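Local coordinates for protein NAD nucleotidase (PDB 3ZTV) that hydrolyses NAD to adenosine and nicotinamide riboside, combining zinc-dependent pyrophosphatase and 5'-nucleotidase activities in one periplasmic enzyme, at residues 17-22 and 261-266; 204-209 and 225-230; 371-376 and 460-465. One frame throughout, in Å; residues are numbered along the deposited sequence.

Contact 1: 17-22 and 261-266; sequences HINDHH and VMEGWA. With ZN (zinc ion), chain C.
E263 lies against the amide of N19 although its CB sets out away from 17-22. The turn back begins at CG, which stands anti to the backbone N (chi1 -166°) and rests on the amide of N19, the two side chains crossing at about a right angle. From there the chain runs extended to CD and a carboxylate whose plane is inclined 32° to that amide. E263 OE1 is taken by S227 and the backbone N of Y229; E263 OE2 accepts from the backbone N of H228 and comes within 3.9 Å of D20 OD2. That approach of like charges is probably eased by these donors, by the backbone N of D226 on D20 OD2, and by the zinc ion on D20 OD1 at 2.0 Å.

D20 and H22 form the Asp-X-His motif of calcineurin-like phosphoesterases, placed just beyond strand 11-18, where H22 NE2 binds the same zinc at 2.1 Å; D70 and water 2 also ligate it. Strands 11-18 and 258-263 belong to different sheets, and the contact bridges their ends. M262 slants across the ring of H17, its SD 5.0 Å from the ring centroid. The methyl of A266 rests on D20, its CB 3.6 Å from D20 O. Between the two backbones, water 1 accepts from N19 N and donates to G264 O at 2.8 Å.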
ATOM      1  N   HIS A  17      10.188 -25.707  12.850  1.00  5.12           N
ATOM      2  CA  HIS A  17       9.035 -25.214  12.112  1.00  4.79           C
ATOM      3  C   HIS A  17       8.530 -26.164  11.027  1.00  4.21           C
ATOM      4  O   HIS A  17       9.289 -26.948  10.441  1.00  4.83           O
ATOM      5  CB  HIS A  17       9.359 -23.840  11.514  1.00  4.78           C
ATOM      6  CG  HIS A  17      10.375 -23.885  10.422  1.00  5.70           C
ATOM      7  ND1 HIS A  17      11.733 -23.971  10.645  1.00  7.64           N
ATOM      8  CD2 HIS A  17      10.218 -23.832   9.083  1.00  3.70           C
ATOM      9  CE1 HIS A  17      12.365 -23.989   9.483  1.00  3.35           C
ATOM     10  NE2 HIS A  17      11.465 -23.901   8.519  1.00  7.64           N
ATOM     11  N   ILE A  18       7.219 -26.103  10.799  1.00  4.45           N
ATOM     12  CA  ILE A  18       6.583 -26.731   9.635  1.00  4.35           C
ATOM     13  C   ILE A  18       5.658 -25.720   8.948  1.00  3.46           C
ATOM     14  O   ILE A  18       5.373 -24.636   9.502  1.00  4.24           O
ATOM     15  CB  ILE A  18       5.762 -28.014   9.985  1.00  5.50           C
ATOM     16  CG1 ILE A  18       4.433 -27.704  10.691  1.00  5.44           C
ATOM     17  CG2 ILE A  18       6.582 -28.978  10.817  1.00  5.82           C
ATOM     18  CD1 ILE A  18       3.472 -28.913  10.722  1.00  6.11           C
ATOM     19  N   ASN A  19       5.147 -26.072   7.769  1.00  4.64           N
ATOM     20  CA  ASN A  19       4.215 -25.199   7.057  1.00  4.33           C
ATOM     21  C   ASN A  19       3.425 -26.022   6.058  1.00  4.04           C
ATOM     22  O   ASN A  19       3.895 -27.060   5.585  1.00  3.84           O
ATOM     23  CB  ASN A  19       4.961 -24.093   6.305  1.00  5.11           C
ATOM     24  CG  ASN A  19       5.928 -24.653   5.275  1.00  4.59           C
ATOM     25  OD1 ASN A  19       5.610 -24.766   4.077  1.00  6.97           O
ATOM     26  ND2 ASN A  19       7.112 -25.018   5.731  1.00  4.06           N
ATOM     27  N   ASP A  20       2.212 -25.570   5.747  1.00  3.52           N
ATOM     28  CA  ASP A  20       1.460 -26.110   4.613  1.00  4.73           C
ATOM     29  C   ASP A  20       1.224 -27.618   4.728  1.00  4.00           C
ATOM     30  O   ASP A  20       1.367 -28.378   3.759  1.00  4.88           O
ATOM     31  CB  ASP A  20       2.156 -25.771   3.292  1.00  4.38           C
ATOM     32  CG  ASP A  20       2.146 -24.281   3.003  1.00  4.50           C
ATOM     33  OD1 ASP A  20       1.148 -23.771   2.432  1.00  4.44           O
ATOM     34  OD2 ASP A  20       3.131 -23.600   3.354  1.00  4.60           O
ATOM     35  N   HIS A  21       0.864 -28.068   5.917  1.00  4.77           N
ATOM     36  CA  HIS A  21       0.555 -29.491   6.044  1.00  4.24           C
ATOM     37  C   HIS A  21      -0.744 -29.908   5.335  1.00  4.77           C
ATOM     38  O   HIS A  21      -0.883 -31.074   4.962  1.00  5.13           O
ATOM     39  CB  HIS A  21       0.687 -30.028   7.494  1.00  4.66           C
ATOM     40  CG  HIS A  21      -0.536 -29.898   8.352  1.00  4.27           C
ATOM     41  ND1 HIS A  21      -0.734 -28.837   9.215  1.00  6.19           N
ATOM     42  CD2 HIS A  21      -1.573 -30.749   8.554  1.00  6.17           C
ATOM     43  CE1 HIS A  21      -1.864 -29.021   9.876  1.00  6.50           C
ATOM     44  NE2 HIS A  21      -2.386 -30.177   9.501  1.00  6.67           N
ATOM     45  N   HIS A  22      -1.646 -28.958   5.109  1.00  4.38           N
ATOM     46  CA  HIS A  22      -2.819 -29.192   4.246  1.00  4.61           C
ATOM     47  C   HIS A  22      -3.585 -30.475   4.606  1.00  5.38           C
ATOM     48  O   HIS A  22      -3.956 -31.261   3.730  1.00  5.63           O
ATOM     49  CB  HIS A  22      -2.394 -29.212   2.780  1.00  6.39           C
ATOM     50  CG  HIS A  22      -2.172 -27.849   2.193  1.00  5.40           C
ATOM     51  ND1 HIS A  22      -3.202 -27.019   1.808  1.00  6.36           N
ATOM     52  CD2 HIS A  22      -1.028 -27.189   1.882  1.00  5.24           C
ATOM     53  CE1 HIS A  22      -2.706 -25.894   1.318  1.00  4.66           C
ATOM     54  NE2 HIS A  22      -1.385 -25.980   1.333  1.00  4.97           N
ATOM     55  N   VAL A 261      15.889 -16.527   5.643  1.00  4.42           N
ATOM     56  CA  VAL A 261      14.565 -16.911   5.142  1.00  4.58           C
ATOM     57  C   VAL A 261      14.556 -18.411   4.873  1.00  5.26           C
ATOM     58  O   VAL A 261      15.479 -18.941   4.243  1.00  5.25           O
ATOM     59  CB  VAL A 261      14.268 -16.185   3.808  1.00  5.24           C
ATOM     60  CG1 VAL A 261      12.914 -16.608   3.234  1.00  6.43           C
ATOM     61  CG2 VAL A 261      14.356 -14.666   3.978  1.00  6.53           C
ATOM     62  N   MET A 262      13.528 -19.118   5.328  1.00  3.82           N
ATOM     63  CA  MET A 262      13.458 -20.549   5.043  1.00  4.21           C
ATOM     64  C   MET A 262      12.034 -21.086   5.115  1.00  5.39           C
ATOM     65  O   MET A 262      11.214 -20.586   5.883  1.00  5.35           O
ATOM     66  CB  MET A 262      14.382 -21.359   5.963  1.00  5.71           C
ATOM     67  CG  MET A 262      13.925 -21.496   7.399  1.00  6.23           C
ATOM     68  SD  MET A 262      14.025 -19.987   8.379  1.00  6.73           S
ATOM     69  CE  MET A 262      13.790 -20.694  10.013  1.00  7.97           C
ATOM     70  N   GLU A 263      11.766 -22.117   4.307  1.00  5.20           N
ATOM     71  CA  GLU A 263      10.495 -22.843   4.288  1.00  4.06           C
ATOM     72  C   GLU A 263      10.791 -24.321   4.565  1.00  4.86           C
ATOM     73  O   GLU A 263      11.962 -24.752   4.515  1.00  6.13           O
ATOM     74  CB  GLU A 263       9.819 -22.674   2.924  1.00  5.37           C
ATOM     75  CG  GLU A 263       8.360 -23.090   2.866  1.00  5.74           C
ATOM     76  CD  GLU A 263       7.646 -22.596   1.625  1.00  6.53           C
ATOM     77  OE1 GLU A 263       8.295 -22.324   0.600  1.00  7.77           O
ATOM     78  OE2 GLU A 263       6.409 -22.469   1.668  1.00  7.22           O
ATOM     79  N   GLY A 264       9.734 -25.089   4.846  1.00  4.74           N
ATOM     80  CA  GLY A 264       9.848 -26.501   5.188  1.00  6.29           C
ATOM     81  C   GLY A 264       9.042 -27.414   4.274  1.00  4.66           C
ATOM     82  O   GLY A 264       8.320 -28.310   4.732  1.00  5.68           O
ATOM     83  N   TRP A 265       9.182 -27.207   2.968  1.00  5.62           N
ATOM     84  CA  TRP A 265       8.494 -28.043   1.978  1.00  5.69           C
ATOM     85  C   TRP A 265       6.976 -27.961   2.201  1.00  4.58           C
ATOM     86  O   TRP A 265       6.441 -26.850   2.283  1.00  4.97           O
ATOM     87  CB  TRP A 265       9.040 -29.483   2.009  1.00  5.73           C
ATOM     88  CG  TRP A 265       8.944 -30.228   0.696  1.00  6.27           C
ATOM     89  CD1 TRP A 265       8.493 -29.742  -0.497  1.00  7.63           C
ATOM     90  CD2 TRP A 265       9.336 -31.588   0.454  1.00  6.06           C
ATOM     91  NE1 TRP A 265       8.570 -30.721  -1.465  1.00  8.29           N
ATOM     92  CE2 TRP A 265       9.088 -31.860  -0.906  1.00  7.12           C
ATOM     93  CE3 TRP A 265       9.880 -32.597   1.257  1.00  5.83           C
ATOM     94  CZ2 TRP A 265       9.350 -33.111  -1.480  1.00  8.36           C
ATOM     95  CZ3 TRP A 265      10.139 -33.828   0.692  1.00  8.47           C
ATOM     96  CH2 TRP A 265       9.865 -34.080  -0.663  1.00  9.27           C
ATOM     97  N   ALA A 266       6.274 -29.092   2.293  1.00  5.33           N
ATOM     98  CA  ALA A 266       4.837 -29.100   2.563  1.00  5.01           C
ATOM     99  C   ALA A 266       4.381 -30.500   2.953  1.00  4.56           C
ATOM    100  O   ALA A 266       5.181 -31.441   2.982  1.00  5.79           O
ATOM    101  CB  ALA A 266       4.059 -28.605   1.340  1.00  6.81           C
TER
HETATM  102 ZN    ZN C1599      -0.136 -24.310   0.998  1.00  4.77          ZN
HETATM  103  O   HOH W   1       6.735 -28.810   6.924  1.00  7.61           O
HETATM  104  O   HOH W   2      -0.256 -22.609  -0.166  1.00  5.46           O

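Contact 2: 204-209 and 225-230. With ZN (zinc ion), chain B.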
ATOM      1  N   ALA A 204       3.362 -15.322   3.330  1.00  4.59           N
ATOM      2  CA  ALA A 204       3.379 -14.518   2.102  1.00  4.20           C
ATOM      3  C   ALA A 204       3.985 -15.240   0.903  1.00  4.97           C
ATOM      4  O   ALA A 204       3.851 -14.758  -0.226  1.00  6.45           O
ATOM      5  CB  ALA A 204       4.109 -13.188   2.325  1.00  5.53           C
ATOM      6  N   GLY A 205       4.625 -16.383   1.142  1.00  4.10           N
ATOM      7  CA  GLY A 205       5.343 -17.105   0.102  1.00  5.63           C
ATOM      8  C   GLY A 205       6.813 -16.703  -0.003  1.00  5.19           C
ATOM      9  O   GLY A 205       7.203 -15.583   0.381  1.00  5.56           O
ATOM     10  N   SER A 206       7.636 -17.598  -0.541  1.00  5.43           N
ATOM     11  CA  SER A 206       9.068 -17.318  -0.651  1.00  5.37           C
ATOM     12  C   SER A 206       9.377 -16.031  -1.415  1.00  6.31           C
ATOM     13  O   SER A 206      10.226 -15.251  -0.984  1.00  6.26           O
ATOM     14  CB  SER A 206       9.808 -18.508  -1.269  1.00  7.38           C
ATOM     15  OG  SER A 206       9.950 -19.560  -0.333  1.00  7.72           O
ATOM     16  N   GLU A 207       8.689 -15.784  -2.524  1.00  6.44           N
ATOM     17  CA  GLU A 207       9.036 -14.636  -3.353  1.00  7.88           C
ATOM     18  C   GLU A 207       8.850 -13.342  -2.571  1.00  6.30           C
ATOM     19  O   GLU A 207       9.745 -12.493  -2.532  1.00  6.97           O
ATOM     20  CB  GLU A 207       8.208 -14.615  -4.642  1.00  9.56           C
ATOM     21  CG  GLU A 207       8.538 -13.449  -5.571  1.00 16.51           C
ATOM     22  CD  GLU A 207       7.678 -13.428  -6.824  1.00 22.75           C
ATOM     23  OE1 GLU A 207       6.433 -13.497  -6.705  1.00 26.55           O
ATOM     24  OE2 GLU A 207       8.255 -13.338  -7.930  1.00 26.22           O
ATOM     25  N   LYS A 208       7.692 -13.191  -1.934  1.00  5.90           N
ATOM     26  CA  LYS A 208       7.393 -11.975  -1.186  1.00  5.61           C
ATOM     27  C   LYS A 208       8.266 -11.870   0.064  1.00  5.20           C
ATOM     28  O   LYS A 208       8.724 -10.782   0.408  1.00  5.68           O
ATOM     29  CB  LYS A 208       5.901 -11.906  -0.835  1.00  5.74           C
ATOM     30  CG  LYS A 208       5.518 -10.699   0.014  1.00  6.93           C
ATOM     31  CD  LYS A 208       5.715  -9.360  -0.701  1.00  7.77           C
ATOM     32  CE  LYS A 208       4.850  -9.246  -1.932  1.00  9.57           C
ATOM     33  NZ  LYS A 208       4.927  -7.872  -2.513  1.00 12.30           N
ATOM     34  N   ASN A 209       8.528 -12.988   0.732  1.00  5.36           N
ATOM     35  CA  ASN A 209       9.394 -12.975   1.912  1.00  4.56           C
ATOM     36  C   ASN A 209      10.853 -12.608   1.582  1.00  5.19           C
ATOM     37  O   ASN A 209      11.526 -11.941   2.381  1.00  5.86           O
ATOM     38  CB  ASN A 209       9.329 -14.304   2.677  1.00  5.29           C
ATOM     39  CG  ASN A 209       8.020 -14.487   3.414  1.00  4.54           C
ATOM     40  OD1 ASN A 209       7.257 -13.524   3.597  1.00  5.10           O
ATOM     41  ND2 ASN A 209       7.768 -15.710   3.871  1.00  5.84           N
ATOM     42  N   GLY A 225       5.737 -19.811   4.720  1.00  4.38           N
ATOM     43  CA  GLY A 225       4.780 -20.724   4.124  1.00  4.76           C
ATOM     44  C   GLY A 225       4.228 -20.187   2.821  1.00  5.21           C
ATOM     45  O   GLY A 225       4.496 -19.042   2.444  1.00  5.62           O
ATOM     46  N   ASP A 226       3.461 -21.047   2.152  1.00  4.66           N
ATOM     47  CA  ASP A 226       2.683 -20.793   0.922  1.00  5.05           C
ATOM     48  C   ASP A 226       3.264 -21.332  -0.368  1.00  6.50           C
ATOM     49  O   ASP A 226       2.505 -21.777  -1.234  1.00  7.45           O
ATOM     50  CB  ASP A 226       2.247 -19.331   0.720  1.00  5.73           C
ATOM     51  CG  ASP A 226       1.194 -19.190  -0.389  1.00  4.63           C
ATOM     52  OD1 ASP A 226       0.079 -19.731  -0.256  1.00  5.62           O
ATOM     53  OD2 ASP A 226       1.468 -18.537  -1.424  1.00  7.02           O
ATOM     54  N   SER A 227       4.583 -21.256  -0.518  1.00  5.21           N
ATOM     55  CA  SER A 227       5.235 -21.684  -1.754  1.00  6.05           C
ATOM     56  C   SER A 227       5.528 -23.189  -1.828  1.00  5.90           C
ATOM     57  O   SER A 227       5.741 -23.716  -2.921  1.00  7.12           O
ATOM     58  CB  SER A 227       6.517 -20.865  -2.001  1.00  6.41           C
ATOM     59  OG  SER A 227       7.200 -20.511  -0.791  1.00  7.30           O
ATOM     60  N   HIS A 228       5.517 -23.881  -0.686  1.00  5.29           N
ATOM     61  CA  HIS A 228       5.721 -25.337  -0.651  1.00  5.61           C
ATOM     62  C   HIS A 228       7.147 -25.741  -1.117  1.00  6.11           C
ATOM     63  O   HIS A 228       7.378 -26.889  -1.527  1.00  6.20           O
ATOM     64  CB  HIS A 228       4.697 -26.065  -1.544  1.00  5.93           C
ATOM     65  CG  HIS A 228       3.270 -26.084  -1.049  1.00  5.66           C
ATOM     66  ND1 HIS A 228       2.694 -25.139  -0.223  1.00  6.67           N
ATOM     67  CD2 HIS A 228       2.286 -26.963  -1.342  1.00  4.35           C
ATOM     68  CE1 HIS A 228       1.423 -25.458  -0.023  1.00  3.25           C
ATOM     69  NE2 HIS A 228       1.156 -26.565  -0.684  1.00  8.65           N
ATOM     70  N   TYR A 229       8.107 -24.824  -1.057  1.00  5.16           N
ATOM     71  CA  TYR A 229       9.471 -25.126  -1.504  1.00  6.36           C
ATOM     72  C   TYR A 229      10.256 -25.933  -0.485  1.00  5.22           C
ATOM     73  O   TYR A 229      10.275 -25.602   0.715  1.00  5.90           O
ATOM     74  CB  TYR A 229      10.259 -23.843  -1.766  1.00  6.79           C
ATOM     75  CG  TYR A 229       9.813 -23.006  -2.942  1.00  6.82           C
ATOM     76  CD1 TYR A 229       8.979 -23.514  -3.932  1.00  9.47           C
ATOM     77  CD2 TYR A 229      10.246 -21.690  -3.064  1.00  8.30           C
ATOM     78  CE1 TYR A 229       8.592 -22.722  -5.013  1.00 10.62           C
ATOM     79  CE2 TYR A 229       9.875 -20.902  -4.137  1.00  8.67           C
ATOM     80  CZ  TYR A 229       9.043 -21.416  -5.101  1.00  9.57           C
ATOM     81  OH  TYR A 229       8.663 -20.621  -6.163  1.00 14.55           O
ATOM     82  N   LEU A 230      10.931 -26.976  -0.976  1.00  5.81           N
ATOM     83  CA  LEU A 230      11.936 -27.674  -0.173  1.00  6.18           C
ATOM     84  C   LEU A 230      13.215 -26.829  -0.151  1.00  6.58           C
ATOM     85  O   LEU A 230      13.856 -26.625  -1.191  1.00  7.37           O
ATOM     86  CB  LEU A 230      12.231 -29.074  -0.740  1.00  7.38           C
ATOM     87  CG  LEU A 230      13.321 -29.882  -0.025  1.00  5.97           C
ATOM     88  CD1 LEU A 230      13.008 -30.139   1.445  1.00  6.48           C
ATOM     89  CD2 LEU A 230      13.585 -31.205  -0.748  1.00  7.66           C
TER
HETATM   90 ZN    ZN B1598      -0.796 -21.150   1.101  1.00  5.13          ZN
HETATM   91  O   HOH W   3       1.262 -15.878  -2.144  1.00 12.70           O
HETATM   92  O   HOH W   2      -0.256 -22.609  -0.166  1.00  5.46           O
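S206 and S227 meet through their hydroxyls, OG to OG at 2.9 Å, where the first turn of helix 206-215 faces the loop carrying a metal ligand. S227 OG also accepts from the S206 backbone N at 3.0 Å (150°) and has E263 as a further partner. S206 OG is also hydrogen-bonded to Y231 OH and lies obliquely to the Y229 ring, 3.5 Å from Y229 CD2. At the N-cap, G205 O receives N209 N inside the helix, while G205 N reaches G225 O at 3.0 Å in a weak, strongly bent bond (121°).

Strands 198-203 and 221-224, parallel neighbours linked through this helix, make a beta-alpha-beta unit, and the contact joins the loops at their C-terminal ends beside the dinuclear zinc site. D226 OD1 binds its zinc ion at 2.1 Å, in a site completed by D70, N102 and water 2. D226 OD2 forms a salt bridge with K163 and accepts a hydrogen bond from water 3 at 2.8 Å. Water 2, a ligand of both zinc ions, donates to D226 O. With its carboxylate drawn between a metal and a lysine and its carbonyl accepting from the bridging water, D226 probably helps orient that water as well as position the zinc.

Contact 3: 371-376 and 460-465. With ADN (adenosine), chain D.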
ATOM      1  N   ALA A 371     -14.468 -44.523 -24.443  1.00 18.24           N
ATOM      2  CA  ALA A 371     -15.382 -44.628 -25.574  1.00 17.86           C
ATOM      3  C   ALA A 371     -15.961 -43.277 -25.989  1.00 18.60           C
ATOM      4  O   ALA A 371     -16.279 -43.059 -27.161  1.00 18.33           O
ATOM      5  CB  ALA A 371     -16.505 -45.609 -25.257  1.00 19.18           C
ATOM      6  N   ASN A 372     -16.097 -42.369 -25.027  1.00 16.84           N
ATOM      7  CA  ASN A 372     -16.789 -41.106 -25.274  1.00 15.82           C
ATOM      8  C   ASN A 372     -15.878 -39.885 -25.356  1.00 14.65           C
ATOM      9  O   ASN A 372     -16.358 -38.755 -25.311  1.00 15.01           O
ATOM     10  CB  ASN A 372     -17.878 -40.879 -24.223  1.00 16.11           C
ATOM     11  CG  ASN A 372     -18.962 -41.938 -24.274  1.00 17.61           C
ATOM     12  OD1 ASN A 372     -19.794 -41.948 -25.184  1.00 18.34           O
ATOM     13  ND2 ASN A 372     -18.966 -42.831 -23.289  1.00 17.63           N
ATOM     14  N   ARG A 373     -14.578 -40.113 -25.500  1.00 12.86           N
ATOM     15  CA  ARG A 373     -13.613 -39.013 -25.481  1.00 14.29           C
ATOM     16  C   ARG A 373     -13.861 -37.973 -26.564  1.00 14.59           C
ATOM     17  O   ARG A 373     -13.738 -36.771 -26.312  1.00 12.98           O
ATOM     18  CB  ARG A 373     -12.183 -39.538 -25.579  1.00 15.07           C
ATOM     19  CG  ARG A 373     -11.681 -40.173 -24.298  1.00 14.85           C
ATOM     20  CD  ARG A 373     -10.347 -40.855 -24.522  1.00 14.33           C
ATOM     21  NE  ARG A 373      -9.782 -41.374 -23.281  1.00 14.96           N
ATOM     22  CZ  ARG A 373      -8.628 -42.030 -23.216  1.00 18.68           C
ATOM     23  NH1 ARG A 373      -7.923 -42.235 -24.320  1.00 17.65           N
ATOM     24  NH2 ARG A 373      -8.177 -42.475 -22.050  1.00 18.60           N
ATOM     25  N   ILE A 374     -14.203 -38.433 -27.764  1.00 14.14           N
ATOM     26  CA  ILE A 374     -14.425 -37.544 -28.903  1.00 14.82           C
ATOM     27  C   ILE A 374     -15.866 -37.667 -29.391  1.00 15.55           C
ATOM     28  O   ILE A 374     -16.346 -38.774 -29.640  1.00 17.07           O
ATOM     29  CB  ILE A 374     -13.463 -37.866 -30.054  1.00 16.08           C
ATOM     30  CG1 ILE A 374     -12.012 -37.778 -29.572  1.00 17.10           C
ATOM     31  CG2 ILE A 374     -13.700 -36.925 -31.225  1.00 17.41           C
ATOM     32  CD1 ILE A 374     -10.996 -38.226 -30.597  1.00 19.21           C
ATOM     33  N   PRO A 375     -16.569 -36.531 -29.526  1.00 15.32           N
ATOM     34  CA  PRO A 375     -17.973 -36.600 -29.944  1.00 15.37           C
ATOM     35  C   PRO A 375     -18.104 -37.099 -31.373  1.00 16.87           C
ATOM     36  O   PRO A 375     -17.208 -36.865 -32.186  1.00 16.37           O
ATOM     37  CB  PRO A 375     -18.439 -35.142 -29.867  1.00 15.44           C
ATOM     38  CG  PRO A 375     -17.421 -34.443 -29.008  1.00 14.85           C
ATOM     39  CD  PRO A 375     -16.133 -35.147 -29.273  1.00 14.10           C
ATOM     40  N   ASN A 376     -19.209 -37.785 -31.660  1.00 15.78           N
ATOM     41  CA  ASN A 376     -19.551 -38.192 -33.024  1.00 16.74           C
ATOM     42  C   ASN A 376     -18.574 -39.171 -33.675  1.00 20.99           C
ATOM     43  O   ASN A 376     -18.494 -39.258 -34.901  1.00 24.33           O
ATOM     44  CB  ASN A 376     -19.759 -36.959 -33.912  1.00 18.40           C
ATOM     45  CG  ASN A 376     -21.033 -36.210 -33.570  1.00 18.66           C
ATOM     46  OD1 ASN A 376     -22.092 -36.816 -33.394  1.00 18.97           O
ATOM     47  ND2 ASN A 376     -20.936 -34.889 -33.457  1.00 18.98           N
ATOM     48  N   ASP A 460      -1.782 -36.806 -33.371  1.00 19.91           N
ATOM     49  CA  ASP A 460      -0.429 -37.040 -32.867  1.00 20.53           C
ATOM     50  C   ASP A 460      -0.325 -37.962 -31.651  1.00 20.94           C
ATOM     51  O   ASP A 460       0.732 -38.546 -31.406  1.00 23.99           O
ATOM     52  CB  ASP A 460       0.252 -35.707 -32.552  1.00 19.22           C
ATOM     53  CG  ASP A 460       0.416 -34.830 -33.776  1.00 21.57           C
ATOM     54  OD1 ASP A 460       0.550 -35.376 -34.894  1.00 23.54           O
ATOM     55  OD2 ASP A 460       0.414 -33.592 -33.617  1.00 23.12           O
ATOM     56  N   GLY A 461      -1.403 -38.095 -30.887  1.00 19.62           N
ATOM     57  CA  GLY A 461      -1.327 -38.847 -29.646  1.00 18.85           C
ATOM     58  C   GLY A 461      -2.619 -39.441 -29.119  1.00 19.12           C
ATOM     59  O   GLY A 461      -3.459 -39.913 -29.881  1.00 21.43           O
ATOM     60  N   SER A 462      -2.765 -39.415 -27.799  1.00 17.80           N
ATOM     61  CA  SER A 462      -3.883 -40.044 -27.103  1.00 20.01           C
ATOM     62  C   SER A 462      -5.188 -39.268 -27.254  1.00 14.75           C
ATOM     63  O   SER A 462      -5.209 -38.044 -27.130  1.00 15.41           O
ATOM     64  CB  SER A 462      -3.543 -40.195 -25.615  1.00 18.00           C
ATOM     65  OG  SER A 462      -4.687 -40.503 -24.836  1.00 19.37           O
ATOM     66  N   THR A 463      -6.278 -39.991 -27.496  1.00 13.93           N
ATOM     67  CA  THR A 463      -7.597 -39.370 -27.597  1.00 13.67           C
ATOM     68  C   THR A 463      -7.990 -38.704 -26.285  1.00 14.44           C
ATOM     69  O   THR A 463      -8.900 -37.874 -26.253  1.00 13.57           O
ATOM     70  CB  THR A 463      -8.677 -40.398 -27.975  1.00 14.64           C
ATOM     71  OG1 THR A 463      -8.624 -41.499 -27.060  1.00 14.42           O
ATOM     72  CG2 THR A 463      -8.464 -40.903 -29.395  1.00 17.93           C
ATOM     73  N   GLY A 464      -7.305 -39.064 -25.204  1.00 14.34           N
ATOM     74  CA  GLY A 464      -7.594 -38.492 -23.899  1.00 13.19           C
ATOM     75  C   GLY A 464      -7.306 -37.004 -23.799  1.00 11.70           C
ATOM     76  O   GLY A 464      -7.697 -36.359 -22.823  1.00 12.29           O
ATOM     77  N   ALA A 465      -6.620 -36.451 -24.797  1.00 11.34           N
ATOM     78  CA  ALA A 465      -6.319 -35.019 -24.810  1.00 11.24           C
ATOM     79  C   ALA A 465      -7.525 -34.150 -25.173  1.00 12.01           C
ATOM     80  O   ALA A 465      -7.499 -32.935 -24.971  1.00 11.62           O
ATOM     81  CB  ALA A 465      -5.165 -34.727 -25.760  1.00 11.38           C
TER
HETATM   82  O5' ADN D1600      -3.817 -43.372 -20.404  1.00 29.03           O
HETATM   83  C5' ADN D1600      -3.103 -42.152 -20.615  1.00 21.36           C
HETATM   84  C4' ADN D1600      -4.105 -41.009 -20.718  1.00 18.48           C
HETATM   85  O4' ADN D1600      -4.740 -40.794 -19.454  1.00 17.36           O
HETATM   86  C3' ADN D1600      -3.462 -39.689 -21.094  1.00 16.87           C
HETATM   87  O3' ADN D1600      -3.433 -39.510 -22.513  1.00 20.38           O
HETATM   88  C2' ADN D1600      -4.360 -38.666 -20.424  1.00 14.93           C
HETATM   89  O2' ADN D1600      -5.455 -38.308 -21.276  1.00 16.73           O
HETATM   90  C1' ADN D1600      -4.916 -39.397 -19.217  1.00 16.23           C
HETATM   91  N9  ADN D1600      -4.154 -39.004 -18.011  1.00 13.80           N
HETATM   92  C8  ADN D1600      -3.062 -39.607 -17.499  1.00 15.51           C
HETATM   93  N7  ADN D1600      -2.636 -38.962 -16.379  1.00 15.58           N
HETATM   94  C5  ADN D1600      -3.468 -37.917 -16.168  1.00 13.72           C
HETATM   95  C6  ADN D1600      -3.616 -36.827 -15.177  1.00 14.88           C
HETATM   96  N6  ADN D1600      -2.764 -36.681 -14.137  1.00 14.66           N
HETATM   97  N1  ADN D1600      -4.637 -35.964 -15.344  1.00 12.85           N
HETATM   98  C2  ADN D1600      -5.509 -36.069 -16.363  1.00 13.68           C
HETATM   99  N3  ADN D1600      -5.438 -37.029 -17.295  1.00 13.23           N
HETATM  100  C4  ADN D1600      -4.463 -37.964 -17.245  1.00 14.45           C
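R373 lays one face of its guanidinium over the backbone of G464, with the glycine CA 3.5 Å above the plane and offset toward the rim. An extended chain from CG to NE delivers the flat group there, and the lack of a side chain at G464 lets the arginine come close on one side while the adenosine ribose approaches from another. At the edge of the same group, R373 NH1 donates to T463 OG1 at 2.9 Å, almost straight (168°), and the oxygen lies in the guanidinium plane. Face and edge contacts together probably limit rotation of the arginine head.

T463 crosses both of its partners at about a right angle. With its OG1 between the backbone N and the carbonyl carbon (chi1 53°), the hydroxyl serves R373 and the methyl T463 CG2 turns to I374, 3.9 Å from I374 CD1. S462 forms an ST turn, its OG accepting from G464 N at 3.0 Å and donating to adenosine O3' at 2.8 Å. G464 O lies 3.3 Å from O2' of the nucleoside, which places this short turn along the ribose. R373, like R413, probably binds substrate, perhaps through the phosphates that adenosine lacks.

The contact belongs to the C-terminal domain of the 5'-nucleotidase family, which carries the nucleoside pocket. Around it, R373 O accepts from Y468 on strand 467-470, I374 packs on L458 of helix 443-460 and F569 of strand 567-570, and A465, in the 3-10 turn leading to strand 467-470, rests on F456 of helix 443-460.

In the fold
From the N terminus, the chain first meets contact 1 at the end of strand 11-18, and the loop it opens closes only after some 240 residues, at the end of strand 258-263. Within that span falls contact 2, which closes a short loop running from the start of helix 206-215 past strand 221-224. The two touch, with centres 9 Å apart, and share water 2; contact 1 joins the two sheets of the metallophosphoesterase domain, contact 2 ties neighbouring loops of the second, and both border the zinc pair. Contact 3 follows in series, closing a loop of 84 residues within the C-terminal domain beside the nucleoside. Its centre lies about 40 Å from that of contact 1.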